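Local coordinates for chitin oligosaccahride binding protein NagB1 (Paenibacillus sp. FPU-7, PDB 7EHP) that binds chitin oligosaccharides such as N,N'-diacetylchitobiose and, as an extracellular solute-binding protein, probably serves their uptake, at residues T174-T179 with D183-F188; V167-L172 with M367-L372; M239-S244 with F265-V270; D199-F204 with Q381-M386. All blocks are in the same frame, centred on the assembly; numbering follows the deposited sequence.

How the contacts relate
Contacts 1 and 2 use successive turns of helix 165-180, with centres about 15 Å apart. Contact 4 lies outward, its centre about 11 Å from that of contact 1 and about 12 Å from that of contact 2. Thr179 OG1 lies 2.7 Å from Asp199 O, a probable hydrogen bond that ties contact 1 to contact 4, while Met369 SD of contact 2 packs on Phe204 CE2 of contact 4 at 3.8 Å. Contact 3 joins from the sheet side: Arg178 NH2 lies 2.9 Å from Phe267 O, a probable hydrogen bond. The side chains of Asn169, Phe241 and Trp176 each lie near a bound NAG, at about 7, about 9 and about 10 Å respectively.

Contact 1: T174-T179 with D183-F188; sequences TLWVRT and DSVPGF
Trp176 and Val177 of helix 165-180 meet Ser184, Val185 and Phe188 of helix 184-190 where two consecutive helices, joined by a short connection, pack at close to a right angle. The evidence is an angle of 98° between the two axes, whose closest approach is 11.2 Å, and the indole of Trp176 packs between them. Trp176 has its CG between the backbone N and the carbonyl carbon (chi1 80°), which swings the pyrrole side of the ring toward the second helix. Val185 CG2 reaches the indole edge near the ring plane, 3.5 Å from Trp176 NE1, and the two side chains cross at about a right angle. At the same edge and in plane sits the hydroxyl of Ser184: its OG is also 3.5 Å from Trp176 NE1, and it hydrogen-bonds to Gly181 O in the turn.

The corner belongs to the helical part of one lobe of a solute-binding protein of the periplasmic-binding-protein clan, and the Trp176 side chain stands about 10 Å from a bound NAG. Phe188 completes the apolar patch. Its CE2 lies 3.9 Å from Trp176 NE1, and the five-membered ring and the phenyl ring meet obliquely, with centroids 5.8 Å apart and planes at 45°. Trp195 bridges the same two aromatics, stacking on Phe188 and meeting Trp176 edge-to-face, while Phe353 makes a second edge-to-face contact with the indole. Beside the indole, Val177 CG2 packs on Val185 CG2 at 4.3 Å.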
loop_
_atom_site.group_PDB
_atom_site.type_symbol
_atom_site.label_atom_id
_atom_site.label_comp_id
_atom_site.label_asym_id
_atom_site.label_seq_id
_atom_site.Cartn_x
_atom_site.Cartn_y
_atom_site.Cartn_z
ATOM N N THR A 174 8.518 -7.209 3.483
ATOM C CA THR A 174 9.027 -7.021 4.859
ATOM C C THR A 174 9.884 -8.189 5.303
ATOM O O THR A 174 10.856 -7.997 6.044
ATOM C CB THR A 174 7.856 -6.868 5.849
ATOM O OG1 THR A 174 7.162 -5.629 5.692
ATOM C CG2 THR A 174 8.312 -7.024 7.315
ATOM N N LEU A 175 9.566 -9.400 4.840
ATOM C CA LEU A 175 10.395 -10.527 5.240
ATOM C C LEU A 175 11.792 -10.431 4.637
ATOM O O LEU A 175 12.776 -10.600 5.356
ATOM C CB LEU A 175 9.713 -11.839 4.863
ATOM C CG LEU A 175 8.832 -12.375 5.999
ATOM C CD1 LEU A 175 8.062 -13.619 5.545
ATOM C CD2 LEU A 175 9.702 -12.692 7.210
ATOM N N TRP A 176 11.918 -10.145 3.326
ATOM C CA TRP A 176 13.292 -10.124 2.813
ATOM C C TRP A 176 14.019 -8.853 3.235
ATOM O O TRP A 176 15.250 -8.844 3.277
ATOM C CB TRP A 176 13.416 -10.273 1.270
ATOM C CG TRP A 176 13.161 -9.014 0.406
ATOM C CD1 TRP A 176 14.042 -7.993 0.215
ATOM C CD2 TRP A 176 12.084 -8.776 -0.529
ATOM N NE1 TRP A 176 13.535 -7.066 -0.663
ATOM C CE2 TRP A 176 12.336 -7.522 -1.140
ATOM C CE3 TRP A 176 10.904 -9.461 -0.865
ATOM C CZ2 TRP A 176 11.459 -6.943 -2.067
ATOM C CZ3 TRP A 176 10.035 -8.885 -1.777
ATOM C CH2 TRP A 176 10.318 -7.636 -2.372
ATOM N N VAL A 177 13.291 -7.771 3.540
ATOM C CA VAL A 177 13.940 -6.586 4.095
ATOM C C VAL A 177 14.382 -6.851 5.532
ATOM O O VAL A 177 15.448 -6.388 5.963
ATOM C CB VAL A 177 13.026 -5.343 4.005
ATOM C CG1 VAL A 177 13.583 -4.180 4.872
ATOM C CG2 VAL A 177 12.846 -4.894 2.538
ATOM N N ARG A 178 13.586 -7.596 6.296
ATOM C CA ARG A 178 14.039 -8.042 7.613
ATOM C C ARG A 178 15.391 -8.743 7.524
ATOM O O ARG A 178 16.300 -8.480 8.323
ATOM C CB ARG A 178 13.010 -8.986 8.246
ATOM C CG ARG A 178 11.854 -8.282 8.982
ATOM C CD ARG A 178 12.163 -7.942 10.429
ATOM N NE ARG A 178 11.048 -7.232 11.054
ATOM C CZ ARG A 178 10.717 -5.967 10.783
ATOM N NH1 ARG A 178 11.430 -5.273 9.916
ATOM N NH2 ARG A 178 9.676 -5.390 11.381
ATOM N N THR A 179 15.540 -9.650 6.551
ATOM C CA THR A 179 16.739 -10.489 6.523
ATOM C C THR A 179 17.910 -9.815 5.822
ATOM O O THR A 179 19.058 -10.016 6.225
ATOM C CB THR A 179 16.440 -11.817 5.841
ATOM O OG1 THR A 179 16.016 -11.553 4.498
ATOM C CG2 THR A 179 15.358 -12.576 6.604
ATOM N N ASP A 183 18.092 -1.573 2.180
ATOM C CA ASP A 183 18.969 -1.207 1.075
ATOM C C ASP A 183 19.073 -2.307 0.003
ATOM O O ASP A 183 19.670 -2.072 -1.061
ATOM C CB ASP A 183 20.347 -0.846 1.654
ATOM C CG ASP A 183 21.135 0.108 0.764
ATOM O OD1 ASP A 183 21.392 -0.194 -0.424
ATOM O OD2 ASP A 183 21.432 1.223 1.251
ATOM N N SER A 184 18.478 -3.484 0.237
ATOM C CA SER A 184 18.473 -4.529 -0.782
ATOM C C SER A 184 17.713 -4.098 -2.032
ATOM O O SER A 184 18.119 -4.416 -3.159
ATOM C CB SER A 184 17.863 -5.802 -0.208
ATOM O OG SER A 184 16.540 -5.554 0.224
ATOM N N VAL A 185 16.609 -3.373 -1.863
ATOM C CA VAL A 185 15.737 -3.108 -3.005
ATOM C C VAL A 185 16.365 -2.052 -3.921
ATOM O O VAL A 185 16.488 -2.305 -5.130
ATOM C CB VAL A 185 14.319 -2.720 -2.543
ATOM C CG1 VAL A 185 13.375 -2.665 -3.743
ATOM C CG2 VAL A 185 13.810 -3.695 -1.501
ATOM N N PRO A 186 16.799 -0.879 -3.428
ATOM C CA PRO A 186 17.579 0.005 -4.316
ATOM C C PRO A 186 18.803 -0.689 -4.898
ATOM O O PRO A 186 19.179 -0.441 -6.052
ATOM C CB PRO A 186 17.965 1.159 -3.379
ATOM C CG PRO A 186 16.886 1.183 -2.373
ATOM C CD PRO A 186 16.704 -0.280 -2.081
ATOM N N GLY A 187 19.433 -1.569 -4.119
ATOM C CA GLY A 187 20.552 -2.342 -4.636
ATOM C C GLY A 187 20.187 -3.167 -5.855
ATOM O O GLY A 187 20.967 -3.252 -6.810
ATOM N N PHE A 188 18.990 -3.776 -5.847
ATOM C CA PHE A 188 18.535 -4.557 -7.000
ATOM C C PHE A 188 18.585 -3.733 -8.282
ATOM O O PHE A 188 19.066 -4.197 -9.321
ATOM C CB PHE A 188 17.101 -5.068 -6.792
ATOM C CG PHE A 188 16.931 -6.039 -5.653
ATOM C CD1 PHE A 188 17.978 -6.831 -5.216
ATOM C CD2 PHE A 188 15.684 -6.180 -5.037
ATOM C CE1 PHE A 188 17.804 -7.732 -4.168
ATOM C CE2 PHE A 188 15.499 -7.077 -3.988
ATOM C CZ PHE A 188 16.566 -7.858 -3.548
#

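Contact 2: V167-L172 with M367-L372; sequences VANMML and MCMQEL
Helices 165-180 and 359-373 cross almost perpendicularly: within the segments their axes approach to 9.8 Å at an angle of 86°, and the nearest backbone pair is Ala168 with Met369. This is helix-helix packing in a lobe of the solute-binding-protein fold, joining parts of the chain 195 residues apart near the sugar site, with the Asn169 side chain about 7 Å from a bound NAG. Within 367-372, Met369 alone touches the other segment; Leu365 and Ile373 of the same helix add contacts beyond it.

The side chain of Met369 is bent at both chi2 (-53°) and chi3 (-72°), which folds it into a hook, with CB, CG, SD and CE each available to the other helix. Met369 CB rests against Ala168 CB at 4.4 Å, a contact at the root of both side chains, near the closest backbone approach. At the far end the methionine meets Leu172 tip to tip: Leu172 CD2 is 3.5 Å from Met369 SD, and CE of the same methionine lies 3.8 Å from Leu172 CD1, so the thioether end spans the isopropyl fork. Tyr207 of helix 198-213 touches Ala168, Leu172 and Met369 and thereby closes this apolar group.

The Asn169 side chain crosses Met369 obliquely, and its carboxamide is buried. Here a polar atom faces a hydrocarbon: Asn169 OD1, which has no polar partner in the model, stands 3.5 Å from Met369 CG.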
loop_
_atom_site.group_PDB
_atom_site.type_symbol
_atom_site.label_atom_id
_atom_site.label_comp_id
_atom_site.label_asym_id
_atom_site.label_seq_id
_atom_site.Cartn_x
_atom_site.Cartn_y
_atom_site.Cartn_z
ATOM N N VAL A 167 -0.958 -8.752 -3.308
ATOM C CA VAL A 167 -1.229 -9.008 -1.893
ATOM C C VAL A 167 -0.150 -9.903 -1.294
ATOM O O VAL A 167 0.274 -9.713 -0.147
ATOM C CB VAL A 167 -2.627 -9.630 -1.720
ATOM C CG1 VAL A 167 -2.905 -9.915 -0.268
ATOM C CG2 VAL A 167 -3.703 -8.710 -2.307
ATOM N N ALA A 168 0.294 -10.905 -2.055
ATOM C CA ALA A 168 1.287 -11.848 -1.547
ATOM C C ALA A 168 2.629 -11.164 -1.292
ATOM O O ALA A 168 3.403 -11.604 -0.434
ATOM C CB ALA A 168 1.453 -13.003 -2.538
ATOM N N ASN A 169 2.899 -10.069 -1.997
ATOM C CA ASN A 169 4.176 -9.387 -1.877
ATOM C C ASN A 169 4.266 -8.489 -0.652
ATOM O O ASN A 169 5.366 -8.017 -0.337
ATOM C CB ASN A 169 4.448 -8.583 -3.155
ATOM C CG ASN A 169 4.790 -9.480 -4.306
ATOM O OD1 ASN A 169 5.101 -10.657 -4.097
ATOM N ND2 ASN A 169 4.716 -8.963 -5.519
ATOM N N MET A 170 3.162 -8.273 0.063
ATOM C CA MET A 170 3.173 -7.354 1.194
ATOM C C MET A 170 4.049 -7.950 2.301
ATOM O O MET A 170 5.131 -7.427 2.604
ATOM C CB MET A 170 1.738 -7.092 1.674
ATOM C CG MET A 170 1.124 -5.871 0.968
ATOM S SD MET A 170 -0.446 -5.301 1.664
ATOM C CE MET A 170 -1.531 -6.726 1.535
ATOM N N MET A 171 3.625 -9.073 2.880
ATOM C CA MET A 171 4.453 -9.687 3.919
ATOM C C MET A 171 5.819 -10.090 3.384
ATOM O O MET A 171 6.815 -10.047 4.121
ATOM C CB MET A 171 3.743 -10.893 4.535
ATOM C CG MET A 171 4.508 -11.421 5.739
ATOM S SD MET A 171 4.065 -13.068 6.284
ATOM C CE MET A 171 2.427 -12.809 6.948
ATOM N N LEU A 172 5.894 -10.459 2.108
ATOM C CA LEU A 172 7.173 -10.821 1.523
ATOM C C LEU A 172 8.132 -9.651 1.574
ATOM O O LEU A 172 9.331 -9.834 1.817
ATOM C CB LEU A 172 6.975 -11.328 0.090
ATOM C CG LEU A 172 8.169 -11.766 -0.761
ATOM C CD1 LEU A 172 8.819 -13.066 -0.197
ATOM C CD2 LEU A 172 7.754 -11.954 -2.209
ATOM N N MET A 367 3.809 -13.038 -10.252
ATOM C CA MET A 367 3.553 -14.327 -10.882
ATOM C C MET A 367 4.391 -15.429 -10.250
ATOM O O MET A 367 3.902 -16.541 -10.050
ATOM C CB MET A 367 3.817 -14.232 -12.379
ATOM C CG MET A 367 3.151 -13.019 -13.037
ATOM S SD MET A 367 3.366 -12.927 -14.834
ATOM C CE MET A 367 5.007 -12.198 -14.984
ATOM N N CYS A 368 5.650 -15.132 -9.922
ATOM C CA CYS A 368 6.511 -16.119 -9.277
ATOM C C CYS A 368 5.974 -16.527 -7.913
ATOM O O CYS A 368 6.020 -17.706 -7.556
ATOM C CB CYS A 368 7.929 -15.579 -9.145
ATOM S SG CYS A 368 8.848 -15.712 -10.681
ATOM N N MET A 369 5.454 -15.575 -7.135
ATOM C CA MET A 369 4.940 -15.929 -5.814
ATOM C C MET A 369 3.664 -16.750 -5.885
ATOM O O MET A 369 3.450 -17.623 -5.032
ATOM C CB MET A 369 4.725 -14.679 -4.972
ATOM C CG MET A 369 6.020 -13.964 -4.608
ATOM S SD MET A 369 7.272 -15.037 -3.833
ATOM C CE MET A 369 6.542 -15.304 -2.223
ATOM N N GLN A 370 2.818 -16.519 -6.883
ATOM C CA GLN A 370 1.651 -17.388 -7.022
ATOM C C GLN A 370 2.064 -18.812 -7.374
ATOM O O GLN A 370 1.461 -19.775 -6.886
ATOM C CB GLN A 370 0.692 -16.813 -8.053
ATOM C CG GLN A 370 -0.056 -15.627 -7.473
ATOM C CD GLN A 370 -0.773 -14.841 -8.522
ATOM O OE1 GLN A 370 -0.392 -14.875 -9.685
ATOM N NE2 GLN A 370 -1.822 -14.134 -8.129
ATOM N N GLU A 371 3.104 -18.966 -8.200
ATOM C CA GLU A 371 3.656 -20.297 -8.450
ATOM C C GLU A 371 4.244 -20.900 -7.181
ATOM O O GLU A 371 4.057 -22.095 -6.908
ATOM C CB GLU A 371 4.719 -20.230 -9.548
ATOM C CG GLU A 371 4.170 -19.801 -10.914
ATOM C CD GLU A 371 3.022 -20.672 -11.378
ATOM O OE1 GLU A 371 3.294 -21.827 -11.774
ATOM O OE2 GLU A 371 1.851 -20.220 -11.334
ATOM N N LEU A 372 4.951 -20.091 -6.380
ATOM C CA LEU A 372 5.496 -20.623 -5.131
ATOM C C LEU A 372 4.382 -21.023 -4.174
ATOM O O LEU A 372 4.453 -22.072 -3.530
ATOM C CB LEU A 372 6.412 -19.604 -4.457
ATOM C CG LEU A 372 7.025 -20.065 -3.122
ATOM C CD1 LEU A 372 8.114 -21.108 -3.316
ATOM C CD2 LEU A 372 7.558 -18.869 -2.314
#

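Contact 3: M239-S244 with F265-V270; sequences MMFDGS and FSFPDV
Met239 and Phe241, on strand 237-243, send their side chains from the mixed sheet of this periplasmic-binding-protein-type fold to Phe265, the last residue of strand 262-265, and Phe267, in the loop that follows. The packed part consists of two separate pairs, both buried. In the first, a Met-aromatic contact, the sulfur arrives at the ring edge: Met239 SD is 4.0 Å from Phe265 CZ and lies 81° off the ring normal. Phe265 reaches it because its CG stands between the backbone N and the carbonyl carbon (chi1 56°), which carries the ring end nearer to the strand than its CB direction would suggest.

In the second pair, Phe267 CD1 approaches the edge of the Phe241 ring near its plane, 4.0 Å from Phe241 CD2, and the side chains cross at about a right angle. The two backbones remain well apart, at 8.4 Å between the CA atoms of Phe241 and Phe267, so the link is made by side chains alone. Leu143 of helix 140-152 touches both Met239 and Phe267 and packs the two pairs together from one helix.

Farther along the loop the contact ends. Asp269 and Val270 are partly exposed to solvent, and the loop is held there by its own bonds, Asp269 OD1 to Gly276 N and Val270 N to Asp275 OD1. Between the packed and the exposed parts, Pro268 CD lies 3.4 Å above one face of the Phe267 ring, offset toward its rim.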
loop_
_atom_site.group_PDB
_atom_site.type_symbol
_atom_site.label_atom_id
_atom_site.label_comp_id
_atom_site.label_asym_id
_atom_site.label_seq_id
_atom_site.Cartn_x
_atom_site.Cartn_y
_atom_site.Cartn_z
ATOM N N MET A 239 -4.411 -13.287 12.926
ATOM C CA MET A 239 -3.589 -12.194 12.431
ATOM C C MET A 239 -3.879 -12.009 10.950
ATOM O O MET A 239 -4.465 -12.876 10.288
ATOM C CB MET A 239 -2.086 -12.465 12.637
ATOM C CG MET A 239 -1.671 -12.761 14.077
ATOM S SD MET A 239 0.093 -13.165 14.183
ATOM C CE MET A 239 -0.022 -14.899 13.718
ATOM N N MET A 240 -3.437 -10.865 10.435
ATOM C CA MET A 240 -3.518 -10.536 9.015
ATOM C C MET A 240 -2.460 -9.489 8.730
ATOM O O MET A 240 -2.522 -8.400 9.309
ATOM C CB MET A 240 -4.893 -9.977 8.658
ATOM C CG MET A 240 -4.985 -9.468 7.229
ATOM S SD MET A 240 -6.660 -8.944 6.849
ATOM C CE MET A 240 -6.673 -7.302 7.594
ATOM N N PHE A 241 -1.521 -9.787 7.831
ATOM C CA PHE A 241 -0.575 -8.770 7.386
ATOM C C PHE A 241 -1.245 -7.923 6.307
ATOM O O PHE A 241 -1.728 -8.455 5.302
ATOM C CB PHE A 241 0.714 -9.416 6.853
ATOM C CG PHE A 241 1.838 -8.444 6.615
ATOM C CD1 PHE A 241 1.838 -7.621 5.507
ATOM C CD2 PHE A 241 2.909 -8.360 7.502
ATOM C CE1 PHE A 241 2.875 -6.711 5.288
ATOM C CE2 PHE A 241 3.963 -7.445 7.283
ATOM C CZ PHE A 241 3.935 -6.621 6.178
ATOM N N ASP A 242 -1.259 -6.607 6.500
ATOM C CA ASP A 242 -1.986 -5.721 5.594
ATOM C C ASP A 242 -1.505 -4.289 5.796
ATOM O O ASP A 242 -0.729 -3.987 6.709
ATOM C CB ASP A 242 -3.505 -5.828 5.824
ATOM C CG ASP A 242 -4.307 -5.602 4.558
ATOM O OD1 ASP A 242 -3.762 -4.982 3.617
ATOM O OD2 ASP A 242 -5.480 -6.054 4.501
ATOM N N GLY A 243 -1.975 -3.410 4.930
ATOM C CA GLY A 243 -1.689 -2.001 5.063
ATOM C C GLY A 243 -2.686 -1.293 5.948
ATOM O O GLY A 243 -3.803 -1.766 6.152
ATOM N N SER A 244 -2.273 -0.128 6.460
ATOM C CA SER A 244 -3.146 0.664 7.324
ATOM C C SER A 244 -4.458 1.051 6.636
ATOM O O SER A 244 -5.478 1.248 7.314
ATOM C CB SER A 244 -2.411 1.927 7.782
ATOM O OG SER A 244 -1.871 2.582 6.657
ATOM N N PHE A 265 0.604 -4.704 15.272
ATOM C CA PHE A 265 1.998 -4.612 15.689
ATOM C C PHE A 265 2.921 -4.744 14.484
ATOM O O PHE A 265 2.573 -5.352 13.470
ATOM C CB PHE A 265 2.353 -5.657 16.770
ATOM C CG PHE A 265 2.058 -7.084 16.384
ATOM C CD1 PHE A 265 2.974 -7.828 15.662
ATOM C CD2 PHE A 265 0.876 -7.686 16.771
ATOM C CE1 PHE A 265 2.704 -9.147 15.308
ATOM C CE2 PHE A 265 0.598 -9.001 16.422
ATOM C CZ PHE A 265 1.516 -9.732 15.692
ATOM N N SER A 266 4.109 -4.160 14.608
ATOM C CA SER A 266 5.137 -4.337 13.592
ATOM C C SER A 266 5.564 -5.802 13.532
ATOM O O SER A 266 5.524 -6.527 14.532
ATOM C CB SER A 266 6.333 -3.438 13.894
ATOM O OG SER A 266 7.381 -3.656 12.968
ATOM N N PHE A 267 5.949 -6.243 12.337
ATOM C CA PHE A 267 6.285 -7.647 12.126
ATOM C C PHE A 267 7.450 -8.049 13.024
ATOM O O PHE A 267 8.406 -7.286 13.168
ATOM C CB PHE A 267 6.657 -7.893 10.661
ATOM C CG PHE A 267 6.733 -9.330 10.306
ATOM C CD1 PHE A 267 5.586 -10.040 9.986
ATOM C CD2 PHE A 267 7.957 -9.997 10.345
ATOM C CE1 PHE A 267 5.660 -11.399 9.671
ATOM C CE2 PHE A 267 8.047 -11.343 10.043
ATOM C CZ PHE A 267 6.899 -12.054 9.714
ATOM N N PRO A 268 7.413 -9.243 13.626
ATOM C CA PRO A 268 8.514 -9.670 14.498
ATOM C C PRO A 268 9.893 -9.526 13.861
ATOM O O PRO A 268 10.063 -9.638 12.641
ATOM C CB PRO A 268 8.182 -11.140 14.779
ATOM C CG PRO A 268 6.692 -11.186 14.706
ATOM C CD PRO A 268 6.331 -10.247 13.584
ATOM N N ASP A 269 10.885 -9.253 14.708
ATOM C CA ASP A 269 12.263 -9.253 14.260
ATOM C C ASP A 269 12.726 -10.685 14.003
ATOM O O ASP A 269 12.162 -11.642 14.533
ATOM C CB ASP A 269 13.149 -8.584 15.301
ATOM C CG ASP A 269 13.030 -7.075 15.271
ATOM O OD1 ASP A 269 12.489 -6.547 14.271
ATOM O OD2 ASP A 269 13.479 -6.425 16.242
ATOM N N VAL A 270 13.756 -10.827 13.162
ATOM C CA VAL A 270 14.280 -12.137 12.788
ATOM C C VAL A 270 15.787 -12.261 12.980
ATOM O O VAL A 270 16.352 -13.313 12.671
ATOM C CB VAL A 270 13.906 -12.510 11.337
ATOM C CG1 VAL A 270 12.408 -12.312 11.083
ATOM C CG2 VAL A 270 14.752 -11.733 10.359
#

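Contact 4: D199-F204 with Q381-M386; sequences DVADGF and QVLDKM
Ala201 and Phe204 receive Leu383 in an apolar helix-helix contact on the outer side of the lobe, where helix 198-213 runs against the C-terminal helix 379-396. The axes approach to 11.2 Å at an angle of 132°, hence inclined well away from antiparallel. Leu383 divides its two methyls between the partners. CD2 makes a CH-pi contact, sitting over the centre of the Phe204 ring, 3.6 Å from the centroid and only 4° off the normal; the near-equal distances from this methyl to all six ring carbons confirm the centring. CD1 turns to Ala201 CB at 3.5 Å, tighter than usual for two carbons. Phe204 has its CG anti to the carbonyl carbon (chi1 -83°), which tips the ring toward helix 379-396 and brings one of its faces under the leucine. A third apolar touch, Phe204 CE2 to Val382 CG1 at 3.9 Å, flanks the ring obliquely.

Around this core, Thr196 and Trp195, in the loop ahead of helix 198-213, touch Leu383 and Phe204 respectively. Phe204 also packs on Leu172 of helix 165-180, and Met386, one turn beyond Leu383, reaches Val361 and Leu365 of helix 359-373.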
loop_
_atom_site.group_PDB
_atom_site.type_symbol
_atom_site.label_atom_id
_atom_site.label_comp_id
_atom_site.label_asym_id
_atom_site.label_seq_id
_atom_site.Cartn_x
_atom_site.Cartn_y
_atom_site.Cartn_z
ATOM N N ASP A 199 21.175 -13.594 1.774
ATOM C CA ASP A 199 20.426 -12.829 2.767
ATOM C C ASP A 199 19.033 -12.441 2.252
ATOM O O ASP A 199 18.063 -12.451 3.017
ATOM C CB ASP A 199 21.227 -11.605 3.210
ATOM C CG ASP A 199 21.499 -10.627 2.080
ATOM O OD1 ASP A 199 21.412 -11.013 0.896
ATOM O OD2 ASP A 199 21.829 -9.456 2.390
ATOM N N VAL A 200 18.901 -12.116 0.965
ATOM C CA VAL A 200 17.561 -11.940 0.399
ATOM C C VAL A 200 16.786 -13.250 0.495
ATOM O O VAL A 200 15.678 -13.299 1.045
ATOM C CB VAL A 200 17.640 -11.435 -1.053
ATOM C CG1 VAL A 200 16.259 -11.524 -1.736
ATOM C CG2 VAL A 200 18.150 -10.027 -1.084
ATOM N N ALA A 201 17.402 -14.347 0.019
ATOM C CA ALA A 201 16.759 -15.663 0.002
ATOM C C ALA A 201 16.313 -16.119 1.382
ATOM O O ALA A 201 15.347 -16.881 1.495
ATOM C CB ALA A 201 17.715 -16.705 -0.599
ATOM N N ASP A 202 17.013 -15.705 2.441
ATOM C CA ASP A 202 16.588 -16.087 3.787
ATOM C C ASP A 202 15.143 -15.653 4.056
ATOM O O ASP A 202 14.340 -16.413 4.617
ATOM C CB ASP A 202 17.557 -15.488 4.819
ATOM C CG ASP A 202 17.398 -16.097 6.209
ATOM O OD1 ASP A 202 17.919 -17.214 6.405
ATOM O OD2 ASP A 202 16.808 -15.455 7.122
ATOM N N GLY A 203 14.792 -14.430 3.655
ATOM C CA GLY A 203 13.431 -13.959 3.867
ATOM C C GLY A 203 12.412 -14.695 3.020
ATOM O O GLY A 203 11.291 -14.934 3.467
ATOM N N PHE A 204 12.777 -15.041 1.777
ATOM C CA PHE A 204 11.904 -15.870 0.944
ATOM C C PHE A 204 11.692 -17.242 1.573
ATOM O O PHE A 204 10.572 -17.780 1.554
ATOM C CB PHE A 204 12.487 -16.021 -0.471
ATOM C CG PHE A 204 12.170 -14.853 -1.399
ATOM C CD1 PHE A 204 12.838 -13.642 -1.277
ATOM C CD2 PHE A 204 11.203 -14.976 -2.392
ATOM C CE1 PHE A 204 12.546 -12.562 -2.125
ATOM C CE2 PHE A 204 10.895 -13.913 -3.241
ATOM C CZ PHE A 204 11.570 -12.699 -3.118
ATOM N N GLN A 381 14.041 -21.429 -7.870
ATOM C CA GLN A 381 13.517 -21.031 -9.172
ATOM C C GLN A 381 13.009 -19.593 -9.143
ATOM O O GLN A 381 13.228 -18.831 -10.089
ATOM C CB GLN A 381 12.403 -21.983 -9.595
ATOM C CG GLN A 381 12.869 -23.451 -9.787
ATOM C CD GLN A 381 11.715 -24.393 -10.073
ATOM O OE1 GLN A 381 10.712 -24.385 -9.371
ATOM N NE2 GLN A 381 11.854 -25.211 -11.110
ATOM N N VAL A 382 12.329 -19.204 -8.065
ATOM C CA VAL A 382 11.811 -17.842 -7.970
ATOM C C VAL A 382 12.944 -16.824 -8.104
ATOM O O VAL A 382 12.913 -15.945 -8.976
ATOM C CB VAL A 382 11.032 -17.658 -6.657
ATOM C CG1 VAL A 382 10.780 -16.161 -6.401
ATOM C CG2 VAL A 382 9.713 -18.419 -6.728
ATOM N N LEU A 383 13.976 -16.952 -7.260
ATOM C CA LEU A 383 15.043 -15.953 -7.227
ATOM C C LEU A 383 15.868 -15.959 -8.512
ATOM O O LEU A 383 16.256 -14.897 -9.014
ATOM C CB LEU A 383 15.913 -16.185 -5.993
ATOM C CG LEU A 383 15.056 -16.104 -4.730
ATOM C CD1 LEU A 383 15.865 -16.397 -3.531
ATOM C CD2 LEU A 383 14.442 -14.705 -4.579
ATOM N N ASP A 384 16.133 -17.144 -9.070
ATOM C CA ASP A 384 16.781 -17.227 -10.379
ATOM C C ASP A 384 16.040 -16.384 -11.414
ATOM O O ASP A 384 16.647 -15.617 -12.173
ATOM C CB ASP A 384 16.821 -18.684 -10.840
ATOM C CG ASP A 384 17.932 -19.484 -10.197
ATOM O OD1 ASP A 384 18.785 -18.904 -9.495
ATOM O OD2 ASP A 384 17.922 -20.716 -10.383
ATOM N N LYS A 385 14.713 -16.538 -11.467
ATOM C CA LYS A 385 13.912 -15.798 -12.434
ATOM C C LYS A 385 13.846 -14.313 -12.082
ATOM O O LYS A 385 13.951 -13.448 -12.968
ATOM C CB LYS A 385 12.517 -16.414 -12.503
ATOM C CG LYS A 385 11.544 -15.666 -13.378
ATOM C CD LYS A 385 11.941 -15.737 -14.847
ATOM C CE LYS A 385 10.788 -15.244 -15.733
ATOM N NZ LYS A 385 11.199 -14.987 -17.139
ATOM N N MET A 386 13.684 -13.992 -10.793
ATOM C CA MET A 386 13.692 -12.591 -10.380
ATOM C C MET A 386 14.979 -11.904 -10.793
ATOM O O MET A 386 14.956 -10.762 -11.271
ATOM C CB MET A 386 13.494 -12.466 -8.866
ATOM C CG MET A 386 12.089 -12.818 -8.422
ATOM S SD MET A 386 10.916 -11.780 -9.311
ATOM C CE MET A 386 11.508 -10.152 -8.835
#